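Local coordinates for protein toll-like receptor 6, Variable lymphocyte receptor B (Mus musculus, PDB 3A79) that probably senses bacterial lipopeptides in innate immunity together with Toll-like receptor 2, its mouse ectodomain here joined to a hagfish variable lymphocyte receptor B fragment, at residues Y38-T44 against S58-I64; L67-S73 against H94-N99; S354-L358 against L376-Q380; D367-Q371 against K394-M398. All blocks are in the same frame, centred on the assembly; numbering follows the deposited sequence.

Contact 1 (Y38-T44 against S58-I64)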
# COMPACT_ATOMS: atom_id res chain seq x y z
N TYR B 38 27.64 -20.87 -28.19
CA TYR B 38 28.02 -19.90 -29.21
C TYR B 38 26.80 -19.17 -29.78
O TYR B 38 26.75 -18.90 -30.97
CB TYR B 38 28.77 -20.57 -30.36
CG TYR B 38 30.25 -20.76 -30.13
CD1 TYR B 38 30.92 -20.03 -29.17
CD2 TYR B 38 30.97 -21.65 -30.92
CE1 TYR B 38 32.28 -20.20 -28.98
CE2 TYR B 38 32.32 -21.83 -30.74
CZ TYR B 38 32.97 -21.10 -29.77
OH TYR B 38 34.33 -21.27 -29.58
N SER B 39 25.82 -18.87 -28.94
CA SER B 39 24.68 -18.12 -29.43
C SER B 39 25.00 -16.62 -29.55
O SER B 39 25.93 -16.13 -28.90
CB SER B 39 23.46 -18.34 -28.54
OG SER B 39 23.82 -18.20 -27.18
N ASN B 40 24.25 -15.92 -30.39
CA ASN B 40 24.45 -14.48 -30.60
C ASN B 40 25.85 -14.09 -31.05
O ASN B 40 26.17 -12.91 -31.12
CB ASN B 40 24.08 -13.69 -29.35
CG ASN B 40 22.65 -13.91 -28.94
OD1 ASN B 40 21.73 -13.48 -29.62
ND2 ASN B 40 22.46 -14.58 -27.80
N ARG B 41 26.67 -15.09 -31.36
CA ARG B 41 28.00 -14.86 -31.87
C ARG B 41 28.00 -14.47 -33.37
O ARG B 41 29.05 -14.54 -34.02
CB ARG B 41 28.88 -16.10 -31.62
CG ARG B 41 29.60 -16.15 -30.26
CD ARG B 41 31.13 -15.83 -30.35
NE ARG B 41 31.91 -16.88 -31.03
CZ ARG B 41 32.75 -16.68 -32.05
NH1 ARG B 41 32.94 -15.45 -32.51
NH2 ARG B 41 33.42 -17.71 -32.60
N ASN B 42 26.85 -14.07 -33.91
CA ASN B 42 26.74 -13.63 -35.31
C ASN B 42 27.23 -14.64 -36.37
O ASN B 42 27.58 -14.25 -37.49
CB ASN B 42 27.47 -12.31 -35.51
CG ASN B 42 26.53 -11.13 -35.66
OD1 ASN B 42 25.78 -11.06 -36.63
ND2 ASN B 42 26.57 -10.20 -34.70
N LEU B 43 27.22 -15.92 -36.01
CA LEU B 43 27.92 -16.95 -36.77
C LEU B 43 27.29 -17.29 -38.12
O LEU B 43 26.18 -16.87 -38.41
CB LEU B 43 28.04 -18.20 -35.92
CG LEU B 43 29.23 -18.21 -34.96
CD1 LEU B 43 28.86 -18.93 -33.69
CD2 LEU B 43 30.43 -18.86 -35.64
N THR B 44 28.01 -18.06 -38.92
CA THR B 44 27.57 -18.38 -40.28
C THR B 44 27.80 -19.84 -40.67
O THR B 44 27.04 -20.42 -41.44
CB THR B 44 28.24 -17.45 -41.31
OG1 THR B 44 27.29 -16.46 -41.73
CG2 THR B 44 28.75 -18.22 -42.52
N SER B 58 25.55 -25.20 -28.61
CA SER B 58 24.47 -24.28 -28.98
C SER B 58 24.99 -23.24 -29.95
O SER B 58 25.93 -22.52 -29.67
CB SER B 58 23.87 -23.59 -27.76
OG SER B 58 22.97 -22.56 -28.15
N LEU B 59 24.36 -23.17 -31.12
CA LEU B 59 24.65 -22.15 -32.11
C LEU B 59 23.39 -21.32 -32.31
O LEU B 59 23.24 -20.64 -33.32
CB LEU B 59 25.13 -22.80 -33.40
CG LEU B 59 26.44 -23.54 -33.15
CD1 LEU B 59 26.65 -24.69 -34.10
CD2 LEU B 59 27.59 -22.55 -33.21
N SER B 60 22.51 -21.39 -31.32
CA SER B 60 21.22 -20.71 -31.35
C SER B 60 21.42 -19.24 -31.67
O SER B 60 22.50 -18.70 -31.44
CB SER B 60 20.52 -20.87 -30.00
OG SER B 60 19.47 -19.94 -29.84
N GLN B 61 20.40 -18.61 -32.22
CA GLN B 61 20.43 -17.18 -32.52
C GLN B 61 21.63 -16.70 -33.35
O GLN B 61 22.28 -15.71 -33.01
CB GLN B 61 20.29 -16.35 -31.25
CG GLN B 61 19.00 -15.57 -31.17
CD GLN B 61 17.89 -16.34 -30.48
OE1 GLN B 61 18.14 -17.40 -29.89
NE2 GLN B 61 16.67 -15.81 -30.55
N ASN B 62 21.92 -17.41 -34.44
CA ASN B 62 22.93 -16.98 -35.40
C ASN B 62 22.34 -16.86 -36.82
O ASN B 62 21.12 -16.69 -36.98
CB ASN B 62 24.14 -17.92 -35.37
CG ASN B 62 24.91 -17.84 -34.06
OD1 ASN B 62 25.28 -18.85 -33.48
ND2 ASN B 62 25.15 -16.62 -33.59
N SER B 63 23.20 -16.95 -37.83
CA SER B 63 22.77 -16.83 -39.21
C SER B 63 23.28 -17.99 -40.06
O SER B 63 23.57 -17.82 -41.26
CB SER B 63 23.21 -15.50 -39.82
OG SER B 63 22.68 -14.39 -39.10
N ILE B 64 23.40 -19.16 -39.45
CA ILE B 64 23.69 -20.39 -40.18
C ILE B 64 22.54 -20.70 -41.12
O ILE B 64 21.38 -20.48 -40.77
CB ILE B 64 23.90 -21.56 -39.22
CG1 ILE B 64 25.08 -21.27 -38.29
CG2 ILE B 64 24.10 -22.85 -39.99
CD1 ILE B 64 25.16 -22.16 -37.09

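Contact 2 (L67-S73 against H94-N99)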
# COMPACT_ATOMS: atom_id res chain seq x y z
N LEU B 67 23.52 -26.91 -43.23
CA LEU B 67 24.26 -27.74 -42.29
C LEU B 67 24.77 -28.97 -43.01
O LEU B 67 24.08 -29.99 -43.08
CB LEU B 67 23.37 -28.14 -41.10
CG LEU B 67 23.96 -29.05 -40.02
CD1 LEU B 67 25.14 -28.39 -39.37
CD2 LEU B 67 22.91 -29.42 -38.98
N ARG B 68 25.98 -28.86 -43.57
CA ARG B 68 26.60 -29.96 -44.32
C ARG B 68 27.27 -30.94 -43.37
O ARG B 68 27.58 -30.59 -42.23
CB ARG B 68 27.63 -29.43 -45.31
CG ARG B 68 27.04 -28.65 -46.47
CD ARG B 68 25.80 -29.34 -47.03
NE ARG B 68 25.42 -28.83 -48.34
CZ ARG B 68 24.17 -28.74 -48.78
NH1 ARG B 68 23.16 -29.13 -48.01
NH2 ARG B 68 23.93 -28.27 -50.00
N MET B 69 27.50 -32.16 -43.84
CA MET B 69 28.14 -33.17 -43.00
C MET B 69 29.50 -32.70 -42.46
O MET B 69 29.74 -32.75 -41.25
CB MET B 69 28.28 -34.50 -43.74
CG MET B 69 28.61 -35.70 -42.85
SD MET B 69 28.65 -37.27 -43.74
CE MET B 69 30.04 -36.99 -44.84
N PRO B 70 30.39 -32.24 -43.36
CA PRO B 70 31.73 -31.86 -42.89
C PRO B 70 31.67 -30.75 -41.86
O PRO B 70 32.69 -30.45 -41.27
CB PRO B 70 32.42 -31.36 -44.17
CG PRO B 70 31.61 -31.88 -45.30
CD PRO B 70 30.21 -31.96 -44.79
N ASP B 71 30.49 -30.17 -41.66
CA ASP B 71 30.29 -29.13 -40.64
C ASP B 71 30.24 -29.69 -39.22
O ASP B 71 30.60 -28.98 -38.27
CB ASP B 71 29.01 -28.33 -40.90
CG ASP B 71 29.15 -27.32 -42.02
OD1 ASP B 71 30.03 -27.52 -42.88
OD2 ASP B 71 28.39 -26.33 -42.03
N ILE B 72 29.78 -30.94 -39.07
CA ILE B 72 29.67 -31.57 -37.75
C ILE B 72 30.26 -32.99 -37.64
O ILE B 72 30.17 -33.61 -36.59
CB ILE B 72 28.21 -31.62 -37.23
CG1 ILE B 72 27.28 -32.08 -38.34
CG2 ILE B 72 27.75 -30.28 -36.63
CD1 ILE B 72 25.94 -32.48 -37.83
N SER B 73 30.85 -33.49 -38.73
CA SER B 73 31.49 -34.82 -38.74
C SER B 73 32.37 -35.08 -37.53
O SER B 73 32.31 -36.15 -36.93
CB SER B 73 32.36 -34.99 -39.99
OG SER B 73 31.66 -34.73 -41.19
N HIS B 94 20.99 -37.21 -42.94
CA HIS B 94 22.14 -38.08 -43.14
C HIS B 94 23.40 -37.30 -42.74
O HIS B 94 24.42 -37.87 -42.33
CB HIS B 94 22.22 -38.57 -44.59
CG HIS B 94 23.32 -39.56 -44.83
ND1 HIS B 94 23.25 -40.87 -44.39
CD2 HIS B 94 24.51 -39.44 -45.46
CE1 HIS B 94 24.36 -41.50 -44.74
NE2 HIS B 94 25.14 -40.66 -45.39
N VAL B 95 23.30 -35.99 -42.87
CA VAL B 95 24.32 -35.07 -42.41
C VAL B 95 24.90 -35.45 -41.03
O VAL B 95 26.09 -35.28 -40.79
CB VAL B 95 23.75 -33.64 -42.42
CG1 VAL B 95 24.14 -32.87 -41.17
CG2 VAL B 95 24.12 -32.93 -43.73
N PHE B 96 24.05 -35.99 -40.15
CA PHE B 96 24.48 -36.42 -38.82
C PHE B 96 25.09 -37.83 -38.77
O PHE B 96 25.09 -38.47 -37.71
CB PHE B 96 23.31 -36.37 -37.83
CG PHE B 96 22.66 -35.03 -37.72
CD1 PHE B 96 21.39 -34.82 -38.22
CD2 PHE B 96 23.31 -33.98 -37.11
CE1 PHE B 96 20.78 -33.58 -38.11
CE2 PHE B 96 22.71 -32.73 -37.01
CZ PHE B 96 21.44 -32.54 -37.51
N LEU B 97 25.60 -38.32 -39.89
CA LEU B 97 26.03 -39.71 -39.97
C LEU B 97 27.01 -40.09 -38.85
O LEU B 97 26.92 -41.19 -38.30
CB LEU B 97 26.62 -40.05 -41.34
CG LEU B 97 27.38 -41.38 -41.50
CD1 LEU B 97 26.66 -42.57 -40.87
CD2 LEU B 97 27.71 -41.67 -42.96
N PHE B 98 27.91 -39.19 -38.50
CA PHE B 98 28.99 -39.53 -37.57
C PHE B 98 28.74 -39.13 -36.11
O PHE B 98 29.53 -39.46 -35.22
CB PHE B 98 30.34 -39.00 -38.09
CG PHE B 98 30.82 -39.68 -39.35
CD1 PHE B 98 30.66 -39.07 -40.59
CD2 PHE B 98 31.42 -40.93 -39.30
CE1 PHE B 98 31.09 -39.69 -41.76
CE2 PHE B 98 31.86 -41.56 -40.46
CZ PHE B 98 31.70 -40.94 -41.69
N ASN B 99 27.64 -38.43 -35.87
CA ASN B 99 27.20 -38.14 -34.51
C ASN B 99 26.21 -39.22 -34.04
O ASN B 99 25.02 -38.97 -33.85
CB ASN B 99 26.58 -36.75 -34.43
CG ASN B 99 27.25 -35.75 -35.35
OD1 ASN B 99 27.19 -35.85 -36.57
ND2 ASN B 99 27.88 -34.75 -34.76

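Contact 3 (S354-L358 against L376-Q380). With NAG (2-acetamido-2-deoxy-beta-D-glucopyranose), chain H.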
# COMPACT_ATOMS: atom_id res chain seq x y z
N SER B 354 -16.72 -24.36 -0.77
CA SER B 354 -15.94 -25.55 -0.49
C SER B 354 -14.47 -25.24 -0.69
O SER B 354 -13.61 -26.11 -0.59
CB SER B 354 -16.38 -26.72 -1.38
OG SER B 354 -16.35 -26.36 -2.74
N PHE B 355 -14.20 -23.97 -0.99
CA PHE B 355 -12.83 -23.49 -1.02
C PHE B 355 -12.14 -23.97 0.24
O PHE B 355 -12.62 -23.75 1.34
CB PHE B 355 -12.80 -21.96 -1.03
CG PHE B 355 -13.25 -21.35 -2.32
CD1 PHE B 355 -14.08 -20.25 -2.32
CD2 PHE B 355 -12.83 -21.87 -3.53
CE1 PHE B 355 -14.50 -19.68 -3.50
CE2 PHE B 355 -13.24 -21.31 -4.72
CZ PHE B 355 -14.07 -20.20 -4.70
N THR B 356 -11.01 -24.64 0.06
CA THR B 356 -10.17 -24.98 1.19
C THR B 356 -8.79 -24.38 1.00
O THR B 356 -7.94 -24.47 1.88
CB THR B 356 -10.08 -26.51 1.40
OG1 THR B 356 -9.38 -27.11 0.31
CG2 THR B 356 -11.48 -27.09 1.50
N PHE B 357 -8.60 -23.76 -0.16
CA PHE B 357 -7.34 -23.11 -0.50
C PHE B 357 -7.57 -21.83 -1.28
O PHE B 357 -8.23 -21.82 -2.31
CB PHE B 357 -6.47 -24.06 -1.30
CG PHE B 357 -5.18 -23.45 -1.74
CD1 PHE B 357 -4.06 -23.52 -0.93
CD2 PHE B 357 -5.08 -22.83 -2.98
CE1 PHE B 357 -2.86 -22.97 -1.34
CE2 PHE B 357 -3.88 -22.27 -3.39
CZ PHE B 357 -2.77 -22.34 -2.57
N LEU B 358 -7.02 -20.73 -0.77
CA LEU B 358 -7.15 -19.43 -1.41
C LEU B 358 -5.80 -18.73 -1.44
O LEU B 358 -5.12 -18.63 -0.42
CB LEU B 358 -8.20 -18.59 -0.68
CG LEU B 358 -9.64 -19.07 -0.94
CD1 LEU B 358 -10.61 -18.23 -0.15
CD2 LEU B 358 -9.98 -19.04 -2.43
N LEU B 376 -16.68 -19.37 4.60
CA LEU B 376 -15.41 -19.99 4.26
C LEU B 376 -14.97 -20.89 5.41
O LEU B 376 -13.80 -20.93 5.78
CB LEU B 376 -14.35 -18.91 3.97
CG LEU B 376 -14.56 -18.04 2.72
CD1 LEU B 376 -13.63 -16.84 2.75
CD2 LEU B 376 -14.37 -18.83 1.42
N LYS B 377 -15.93 -21.63 5.96
CA LYS B 377 -15.66 -22.47 7.11
C LYS B 377 -14.89 -23.74 6.74
O LYS B 377 -14.50 -24.50 7.62
CB LYS B 377 -16.96 -22.83 7.83
CG LYS B 377 -17.57 -21.71 8.65
CD LYS B 377 -18.90 -22.16 9.24
CE LYS B 377 -19.62 -21.05 9.98
NZ LYS B 377 -18.97 -20.76 11.28
N ARG B 378 -14.68 -23.96 5.45
CA ARG B 378 -13.87 -25.11 5.04
C ARG B 378 -12.45 -24.65 4.72
O ARG B 378 -11.52 -25.46 4.76
CB ARG B 378 -14.51 -25.87 3.86
CG ARG B 378 -15.62 -26.84 4.27
CD ARG B 378 -16.37 -27.38 3.06
NE ARG B 378 -17.28 -28.50 3.36
CZ ARG B 378 -17.97 -29.18 2.44
NH1 ARG B 378 -17.87 -28.87 1.15
NH2 ARG B 378 -18.76 -30.19 2.82
N LEU B 379 -12.31 -23.36 4.44
CA LEU B 379 -11.02 -22.75 4.09
C LEU B 379 -9.90 -23.01 5.08
O LEU B 379 -9.98 -22.60 6.24
CB LEU B 379 -11.17 -21.23 3.92
CG LEU B 379 -9.92 -20.47 3.51
CD1 LEU B 379 -9.31 -21.11 2.29
CD2 LEU B 379 -10.28 -19.02 3.23
N GLN B 380 -8.84 -23.67 4.62
CA GLN B 380 -7.74 -24.09 5.48
C GLN B 380 -6.53 -23.19 5.35
O GLN B 380 -5.87 -22.86 6.33
CB GLN B 380 -7.31 -25.51 5.14
CG GLN B 380 -8.39 -26.53 5.24
CD GLN B 380 -7.84 -27.92 5.33
OE1 GLN B 380 -6.62 -28.12 5.25
NE2 GLN B 380 -8.72 -28.90 5.51
C1 NAG H . -19.14 -16.26 14.18
C2 NAG H . -20.33 -17.16 14.49
C3 NAG H . -21.08 -16.75 15.76
C4 NAG H . -20.09 -16.64 16.92
C5 NAG H . -18.94 -15.69 16.54
C6 NAG H . -17.86 -15.59 17.63
C7 NAG H . -21.19 -18.25 12.55
C8 NAG H . -20.96 -19.57 13.24
N2 NAG H . -21.21 -17.18 13.34
O3 NAG H . -22.17 -17.62 16.04
O4 NAG H . -20.79 -16.23 18.09
O5 NAG H . -18.31 -16.08 15.33
O6 NAG H . -16.83 -16.54 17.44
O7 NAG H . -21.34 -18.19 11.33

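Contact 4 (D367-Q371 against K394-M398)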
# COMPACT_ATOMS: atom_id res chain seq x y z
N ASP B 367 -7.94 -4.77 3.87
CA ASP B 367 -8.29 -5.45 5.10
C ASP B 367 -9.79 -5.70 5.22
O ASP B 367 -10.24 -6.41 6.13
CB ASP B 367 -7.78 -4.67 6.32
CG ASP B 367 -8.11 -3.19 6.24
OD1 ASP B 367 -7.18 -2.36 6.38
OD2 ASP B 367 -9.30 -2.86 6.02
N SER B 368 -10.57 -5.13 4.31
CA SER B 368 -12.01 -5.38 4.30
C SER B 368 -12.35 -6.70 3.58
O SER B 368 -13.48 -7.18 3.64
CB SER B 368 -12.78 -4.21 3.68
OG SER B 368 -12.38 -3.98 2.36
N VAL B 369 -11.36 -7.29 2.93
CA VAL B 369 -11.56 -8.57 2.28
C VAL B 369 -12.11 -9.56 3.30
O VAL B 369 -11.58 -9.68 4.42
CB VAL B 369 -10.27 -9.11 1.63
CG1 VAL B 369 -9.39 -9.80 2.66
CG2 VAL B 369 -10.62 -10.07 0.49
N PHE B 370 -13.18 -10.26 2.91
CA PHE B 370 -13.84 -11.26 3.73
C PHE B 370 -14.24 -10.79 5.15
O PHE B 370 -14.26 -11.59 6.10
CB PHE B 370 -12.98 -12.53 3.83
CG PHE B 370 -12.61 -13.12 2.50
CD1 PHE B 370 -11.39 -13.73 2.32
CD2 PHE B 370 -13.48 -13.05 1.43
CE1 PHE B 370 -11.04 -14.28 1.10
CE2 PHE B 370 -13.14 -13.61 0.20
CZ PHE B 370 -11.92 -14.22 0.04
N GLN B 371 -14.57 -9.51 5.30
CA GLN B 371 -15.00 -9.04 6.61
C GLN B 371 -16.26 -9.76 7.03
O GLN B 371 -17.24 -9.79 6.29
CB GLN B 371 -15.19 -7.52 6.65
CG GLN B 371 -13.96 -6.76 7.13
CD GLN B 371 -13.21 -7.48 8.25
OE1 GLN B 371 -13.70 -7.61 9.38
NE2 GLN B 371 -12.00 -7.95 7.94
N LYS B 394 -8.06 -5.60 12.03
CA LYS B 394 -9.14 -5.93 11.11
C LYS B 394 -8.84 -7.30 10.49
O LYS B 394 -9.73 -8.12 10.31
CB LYS B 394 -9.31 -4.84 10.04
CG LYS B 394 -10.77 -4.49 9.74
CD LYS B 394 -10.91 -3.63 8.49
CE LYS B 394 -12.37 -3.42 8.08
NZ LYS B 394 -13.08 -2.35 8.88
N VAL B 395 -7.56 -7.55 10.20
CA VAL B 395 -7.09 -8.83 9.68
C VAL B 395 -7.31 -10.00 10.66
O VAL B 395 -7.25 -11.17 10.28
CB VAL B 395 -5.57 -8.76 9.29
CG1 VAL B 395 -5.08 -10.08 8.70
CG2 VAL B 395 -5.32 -7.61 8.32
N ALA B 396 -7.55 -9.68 11.93
CA ALA B 396 -7.82 -10.72 12.91
C ALA B 396 -9.30 -11.00 12.91
O ALA B 396 -9.73 -12.15 13.03
CB ALA B 396 -7.36 -10.28 14.30
N LEU B 397 -10.09 -9.94 12.76
CA LEU B 397 -11.55 -10.05 12.78
C LEU B 397 -12.04 -10.80 11.54
O LEU B 397 -13.14 -11.35 11.53
CB LEU B 397 -12.18 -8.66 12.86
CG LEU B 397 -13.70 -8.59 13.07
CD1 LEU B 397 -14.08 -9.00 14.49
CD2 LEU B 397 -14.25 -7.21 12.72
N MET B 398 -11.20 -10.82 10.51
CA MET B 398 -11.51 -11.50 9.26
C MET B 398 -11.66 -13.01 9.43
O MET B 398 -12.53 -13.63 8.84
CB MET B 398 -10.42 -11.23 8.24
CG MET B 398 -10.51 -12.08 6.99
SD MET B 398 -9.27 -11.57 5.79
CE MET B 398 -7.90 -12.62 6.24

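Contact 1 (Y38-T44 against S58-I64)
L59 sends its CD2 methyl up against two residues of 38-44, lying 3.7 Å from Y38 CB and 3.9 Å from L43 CD1. Y38 runs alongside L59, with the methyl at the edge of the tyrosine ring; with CG opposite the carbonyl carbon (chi1 -84°), the ring itself carries on away from 58-64, onto P47 and L50. R41 turns the edge of its guanidinium, in plane, to Y38 CD1. These are the first turns of the Toll-like receptor 6 leucine-rich repeat solenoid, at and just after the ends of strands 35-37 and 56-58, and N62 holds the asparagine position of the repeat consensus. Its side chain points at 38-44, lies alongside L43 and reaches into the bend formed by the backbone from Y38 to L43. Further out, N40 and Q61 run side by side in the same direction, their amide planes 29° apart, with N40 OD1 3.6 Å from Q61 CB. Backbone bonds tie the two turns at both ends: Y38 N to S58 O at 2.8 Å, and S63 N to L43 O at 3.0 Å. Between them, N40 N makes only weak bonds, to S60 O and Q61 O, while S39 OG bonds to D37.

Contact 2 (L67-S73 against H94-N99)
V95, early in the type I turn H94-L97, wedges against the first segment: its CG1 sits 4.0 Å from L67 CG and 3.8 Å from I72 CD1, while CG2 faces the L67 carbonyl. The same CG1 lies over the centre of the F96 ring. F96 follows, at the phenylalanine position of the leucine-rich repeat consensus, and I72 has the matching place one repeat earlier. L67 crosses this ring at about a right angle, its CD2 3.7 Å from F96 CZ; L102 and M120 pack against the ring from beyond. L97 then brings CB to 4.2 Å from M69 SD and lays CG on one face of F98. The F98 ring edge takes up the sulfur in a Met-aromatic contact, M69 SD being 5.1 Å from the ring centroid and 75° off its normal. M69 runs straight through chi1 (-166°) and chi2, which carries SD out to L97 and F98. N99 ends the walk: its ND2 donates to I72 O at 3.1 Å, from above the carbonyl plane. Behind it, M69 O accepts from I72 N, S73 N and S73 OG, holding the 69-73 bend in shape. The chemistry is thus overwhelmingly apolar, with one side-chain amide of a buried asparagine spent on fixing the neighbouring turn's backbone.

Contact 3 (S354-L358 against L376-Q380)
L358 and L379 cross at about a right angle, L358 CD1 and L379 CD2 meeting at 3.5 Å, in the interior of two successive leucine-rich repeats of the Toll-like receptor 6 part. Segment 354-358 runs into strand 357-359 of the parallel array, 376-380 leads up to strand 381-383, and F355 and L379 hold matching consensus positions. L376 extends the apolar layer: its CD2 sits 4.0 Å from F355 CD1, at the edge of the phenylalanine ring, and 4.1 Å from L358 CD1. One face of that ring carries L358 CD2 near its rim. L379 has CG opposite its backbone N (chi1 -178°), which turns CD1 to the T356 backbone and CD2 to L358. The next layer out is backbone: Q380 N donates to T356 O at 3.0 Å. Nearer the surface, T356 CG2 rests 4.0 Å from R378 CB, and the extended arginine continues until its guanidinium meets S354 CB edge-on, in plane, at NH1. Behind the first segment, F355 and L358 lie on L336 of strand 335-339. K377 points away from all this, over N401 and S403 toward a glycan sugar. With K377 cut back to an alanine, the sugar's acetamido group would probably lose its lysine neighbour and N401 some of its cover. The lysine chain stays straight through chi3 (-175°), which brings K377 CE to 3.6 Å from O7 of the N-acetylglucosamine.

Contact 4 (D367-Q371 against K394-M398)
The Q371 amide lies against the helical turn 394-397, OE1 at L397 CD2 (3.4 Å) and NE2 beside M398 CB. That NE2 spans two carbonyls: D367 O, met almost head-on at 3.0 Å, and K394 O at 3.3 Å, approached from above the carbonyl plane by 52°. Of the other flat groups, the F370 ring has V369 CG2 over the centre of one face, while F370 CB, short of the ring, touches M398 CG at 4.0 Å. The D367 carboxylate lies across the K394 chain, with OD2 next to K394 CD; D367 OD2 stays 4.8 Å from K394 NZ, the opposite charges near but not in contact, and OD1 accepts from the K390 and N391 backbone. Together they join two successive leucine-rich repeats of Toll-like receptor 6, in the loops outside the strand array: a type II turn, S368-Q371, packs on the short helix 394-397, further along the chain. Replacing Q371 with an alanine would probably leave D367 O and K394 O without the amide that bridges them. M398 has CG opposite its backbone N (chi1 170°) and stays extended at the next torsion, which brings SD to 3.6 Å from V369 CG1. M398 and F370 both lean inward on L382. A basic side chain of another protein chain packs on S368.

All four contacts join neighbouring turns of one solenoid, in two pairs on opposite sides of the chain's centre. Contacts 1, 2 and 3 are partly buried, contact 4 buried. The segments of contacts 1 and 2 adjoin in sequence, their centres about 18 Å apart; contacts 3 and 4 interlock along the chain, centres about 15 Å apart, and touch where L376 CD1 meets F370 CD1 at 3.9 Å. Contact 1 is laced by several backbone bonds, two of them weak; contact 3 has one and is mostly apolar packing. Contacts 2 and 4, out in the connecting loops, use a side-chain amide to bond a backbone carbonyl, backed by methionine packing. Contact 4 also meets another protein chain; contact 3 borders a glycan.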